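Local coordinates for protein ribose 5-phosphate isomerase RpiB (Thermoanaerobacter tengcongensis, PDB 4EGS) that probably dephosphorylates phosphotyrosine in proteins through this N-terminal low molecular weight phosphatase domain, ahead of a second, RpiB-like sugar isomerase part, at residues M50-S59 with A166-I177. Residues are numbered along the deposited sequence; the frame is centred on the assembly and turned at random. Where two conformers were deposited one is given.
Sequences MAEGIFNAKS and AEELSGLIDKLI
Ile173 enters as a knob the hole formed by Ala51, Ile54, Phe55 and Lys58, its branches dividing the work: CD1 meets Ile54 CD1 at 3.6 Å, while CG2 lies against Phe55 CD1 and the Lys58 chain. The Phe55 ring, its CG anti to the backbone N (chi1 175°), carries the apolar contact onward, its CE1 touching Ile177 CG1 at 3.6 Å and, a little farther off, Leu176 CD1. Toward the active-site end, Leu169 lays CD2 over the start of the other segment, 3.8 Å from Ala51 CB, and beyond it the bent end of Met50 brings CE to 3.6 Å from Ala166 CB. The axes of 50-59 and 166-177 come within 9.6 Å and cross at -50°; their helices, 47-61 and 159-179, pack together beside the four-stranded parallel sheet of the low molecular weight phosphatase fold, where Ala51, Phe55 and Leu176 also touch strand 36-41. Helix 47-61 starts at Arg47, which lines the bicarbonate pocket and is predicted to be an active-site residue. Outward, Lys58 is the reciprocal knob, among Ser170, Ile173, Asp174 and Ile177: its CB rests 3.5 Å from Ile177 CD1, and its chain bends only at the end (chi4 -67°). There NZ forms a long, weak salt bridge to Asp174 OD1 (3.4 Å) and donates to a water that, in one of two Ser170 conformers and so tentatively, donates to Ser170 OG, which donates to Ala166 O at 2.8 Å.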
# COMPACT_ATOMS: atom_id res chain seq x y z
N MET A 50 -3.10 18.38 -9.56
CA MET A 50 -3.37 17.44 -10.65
C MET A 50 -2.96 16.03 -10.26
O MET A 50 -3.73 15.08 -10.44
CB MET A 50 -2.65 17.87 -11.93
CG MET A 50 -3.29 19.06 -12.64
SD MET A 50 -2.24 19.77 -13.93
CE MET A 50 -2.30 18.49 -15.17
N ALA A 51 -1.75 15.89 -9.74
CA ALA A 51 -1.24 14.60 -9.29
C ALA A 51 -2.14 14.01 -8.21
O ALA A 51 -2.42 12.81 -8.21
CB ALA A 51 0.18 14.73 -8.78
N GLU A 52 -2.60 14.86 -7.30
CA GLU A 52 -3.52 14.45 -6.26
C GLU A 52 -4.88 14.07 -6.84
O GLU A 52 -5.49 13.09 -6.42
CB GLU A 52 -3.70 15.58 -5.24
CG GLU A 52 -4.81 15.34 -4.23
CD GLU A 52 -5.18 16.61 -3.49
OE1 GLU A 52 -6.06 16.54 -2.60
OE2 GLU A 52 -4.61 17.67 -3.80
N GLY A 53 -5.33 14.86 -7.81
CA GLY A 53 -6.64 14.68 -8.41
C GLY A 53 -6.85 13.34 -9.09
O GLY A 53 -7.78 12.60 -8.75
N ILE A 54 -5.99 13.01 -10.05
CA ILE A 54 -6.16 11.78 -10.82
C ILE A 54 -5.75 10.53 -10.03
O ILE A 54 -6.21 9.43 -10.33
CB ILE A 54 -5.44 11.84 -12.20
CG1 ILE A 54 -4.10 11.10 -12.16
CG2 ILE A 54 -5.28 13.28 -12.66
CD1 ILE A 54 -2.97 11.91 -11.59
N PHE A 55 -4.88 10.70 -9.04
CA PHE A 55 -4.50 9.59 -8.17
C PHE A 55 -5.74 9.07 -7.44
O PHE A 55 -6.01 7.88 -7.45
CB PHE A 55 -3.44 10.01 -7.15
CG PHE A 55 -3.10 8.94 -6.15
CD1 PHE A 55 -2.09 8.02 -6.42
CD2 PHE A 55 -3.77 8.84 -4.94
CE1 PHE A 55 -1.77 7.03 -5.50
CE2 PHE A 55 -3.46 7.86 -4.02
CZ PHE A 55 -2.46 6.95 -4.30
N ASN A 56 -6.46 9.99 -6.80
CA ASN A 56 -7.69 9.64 -6.11
C ASN A 56 -8.71 9.03 -7.06
O ASN A 56 -9.31 8.01 -6.75
CB ASN A 56 -8.28 10.86 -5.40
CG ASN A 56 -7.48 11.27 -4.18
OD1 ASN A 56 -6.81 10.44 -3.56
ND2 ASN A 56 -7.54 12.55 -3.83
N ALA A 57 -8.88 9.65 -8.22
CA ALA A 57 -9.79 9.15 -9.24
C ALA A 57 -9.44 7.72 -9.66
O ALA A 57 -10.32 6.91 -9.95
CB ALA A 57 -9.80 10.06 -10.46
N LYS A 58 -8.14 7.42 -9.68
CA LYS A 58 -7.69 6.06 -9.93
C LYS A 58 -7.85 5.22 -8.67
O LYS A 58 -8.24 4.06 -8.73
CB LYS A 58 -6.22 6.04 -10.38
CG LYS A 58 -5.98 6.60 -11.77
CD LYS A 58 -4.51 6.46 -12.15
CE LYS A 58 -4.16 7.27 -13.39
NZ LYS A 58 -4.82 6.76 -14.62
N SER A 59 -7.56 5.83 -7.52
CA SER A 59 -7.72 5.17 -6.23
C SER A 59 -9.20 4.97 -5.89
O SER A 59 -9.54 4.18 -5.01
CB SER A 59 -7.03 5.96 -5.13
OG SER A 59 -7.34 5.44 -3.85
N ALA A 166 -0.39 16.28 -17.71
CA ALA A 166 -1.44 15.42 -17.18
C ALA A 166 -1.24 13.96 -17.56
O ALA A 166 -1.49 13.06 -16.76
CB ALA A 166 -2.81 15.92 -17.63
N GLU A 167 -0.79 13.72 -18.79
CA GLU A 167 -0.54 12.37 -19.28
C GLU A 167 0.61 11.72 -18.52
O GLU A 167 0.51 10.57 -18.10
CB GLU A 167 -0.23 12.41 -20.77
CG GLU A 167 -1.32 12.99 -21.64
CD GLU A 167 -0.78 13.47 -22.97
OE1 GLU A 167 -1.56 13.90 -23.84
OE2 GLU A 167 0.46 13.41 -23.14
N GLU A 168 1.71 12.46 -18.36
CA GLU A 168 2.87 11.95 -17.64
C GLU A 168 2.49 11.60 -16.21
O GLU A 168 2.84 10.53 -15.71
CB GLU A 168 4.02 12.96 -17.65
CG GLU A 168 5.21 12.54 -16.79
CD GLU A 168 6.46 13.37 -17.04
OE1 GLU A 168 6.64 13.86 -18.17
OE2 GLU A 168 7.26 13.53 -16.09
N LEU A 169 1.76 12.50 -15.56
CA LEU A 169 1.29 12.27 -14.19
C LEU A 169 0.41 11.03 -14.10
O LEU A 169 0.56 10.23 -13.18
CB LEU A 169 0.53 13.51 -13.69
CG LEU A 169 1.14 14.26 -12.51
CD1 LEU A 169 2.66 14.28 -12.60
CD2 LEU A 169 0.59 15.68 -12.46
N SER A 170 -0.50 10.88 -15.06
CA SER A 170 -1.40 9.73 -15.08
C SER A 170 -0.63 8.43 -15.27
O SER A 170 -0.99 7.40 -14.71
CB SER A 170 -2.44 9.89 -16.20
OG SER A 170 -3.23 11.05 -15.99
N GLY A 171 0.44 8.50 -16.06
CA GLY A 171 1.27 7.33 -16.31
C GLY A 171 2.13 6.99 -15.12
O GLY A 171 2.30 5.82 -14.78
N LEU A 172 2.68 8.01 -14.47
CA LEU A 172 3.52 7.82 -13.30
C LEU A 172 2.72 7.32 -12.10
O LEU A 172 3.19 6.49 -11.33
CB LEU A 172 4.23 9.13 -12.93
CG LEU A 172 5.28 9.66 -13.91
CD1 LEU A 172 5.76 11.02 -13.46
CD2 LEU A 172 6.44 8.68 -14.04
N ILE A 173 1.50 7.83 -11.95
CA ILE A 173 0.63 7.42 -10.85
C ILE A 173 0.16 5.97 -11.03
O ILE A 173 -0.07 5.26 -10.06
CB ILE A 173 -0.54 8.42 -10.64
CG1 ILE A 173 -0.18 9.44 -9.56
CG2 ILE A 173 -1.81 7.71 -10.23
CD1 ILE A 173 0.15 10.82 -10.08
N ASP A 174 0.05 5.54 -12.29
CA ASP A 174 -0.23 4.14 -12.59
C ASP A 174 0.83 3.23 -11.98
O ASP A 174 0.52 2.21 -11.37
CB ASP A 174 -0.31 3.91 -14.10
CG ASP A 174 -1.69 4.22 -14.67
OD1 ASP A 174 -2.66 4.27 -13.89
OD2 ASP A 174 -1.80 4.38 -15.90
N LYS A 175 2.10 3.61 -12.16
CA LYS A 175 3.21 2.86 -11.58
C LYS A 175 3.20 3.00 -10.06
O LYS A 175 3.53 2.05 -9.34
CB LYS A 175 4.54 3.36 -12.13
CG LYS A 175 4.65 3.38 -13.65
CD LYS A 175 6.09 3.57 -14.09
CE LYS A 175 6.18 4.02 -15.54
NZ LYS A 175 5.43 3.12 -16.46
N LEU A 176 2.84 4.19 -9.60
CA LEU A 176 2.79 4.49 -8.17
C LEU A 176 1.82 3.55 -7.46
O LEU A 176 2.16 2.92 -6.46
CB LEU A 176 2.34 5.94 -7.96
CG LEU A 176 2.95 6.78 -6.84
CD1 LEU A 176 1.97 7.86 -6.40
CD2 LEU A 176 3.39 5.93 -5.66
N ILE A 177 0.60 3.48 -7.99
CA ILE A 177 -0.47 2.68 -7.38
C ILE A 177 -0.11 1.20 -7.28
O ILE A 177 -0.43 0.54 -6.28
CB ILE A 177 -1.80 2.89 -8.13
CG1 ILE A 177 -2.35 4.29 -7.83
CG2 ILE A 177 -2.82 1.83 -7.75
CD1 ILE A 177 -3.73 4.53 -8.37
O HOH W 1 -5.75 9.28 -15.64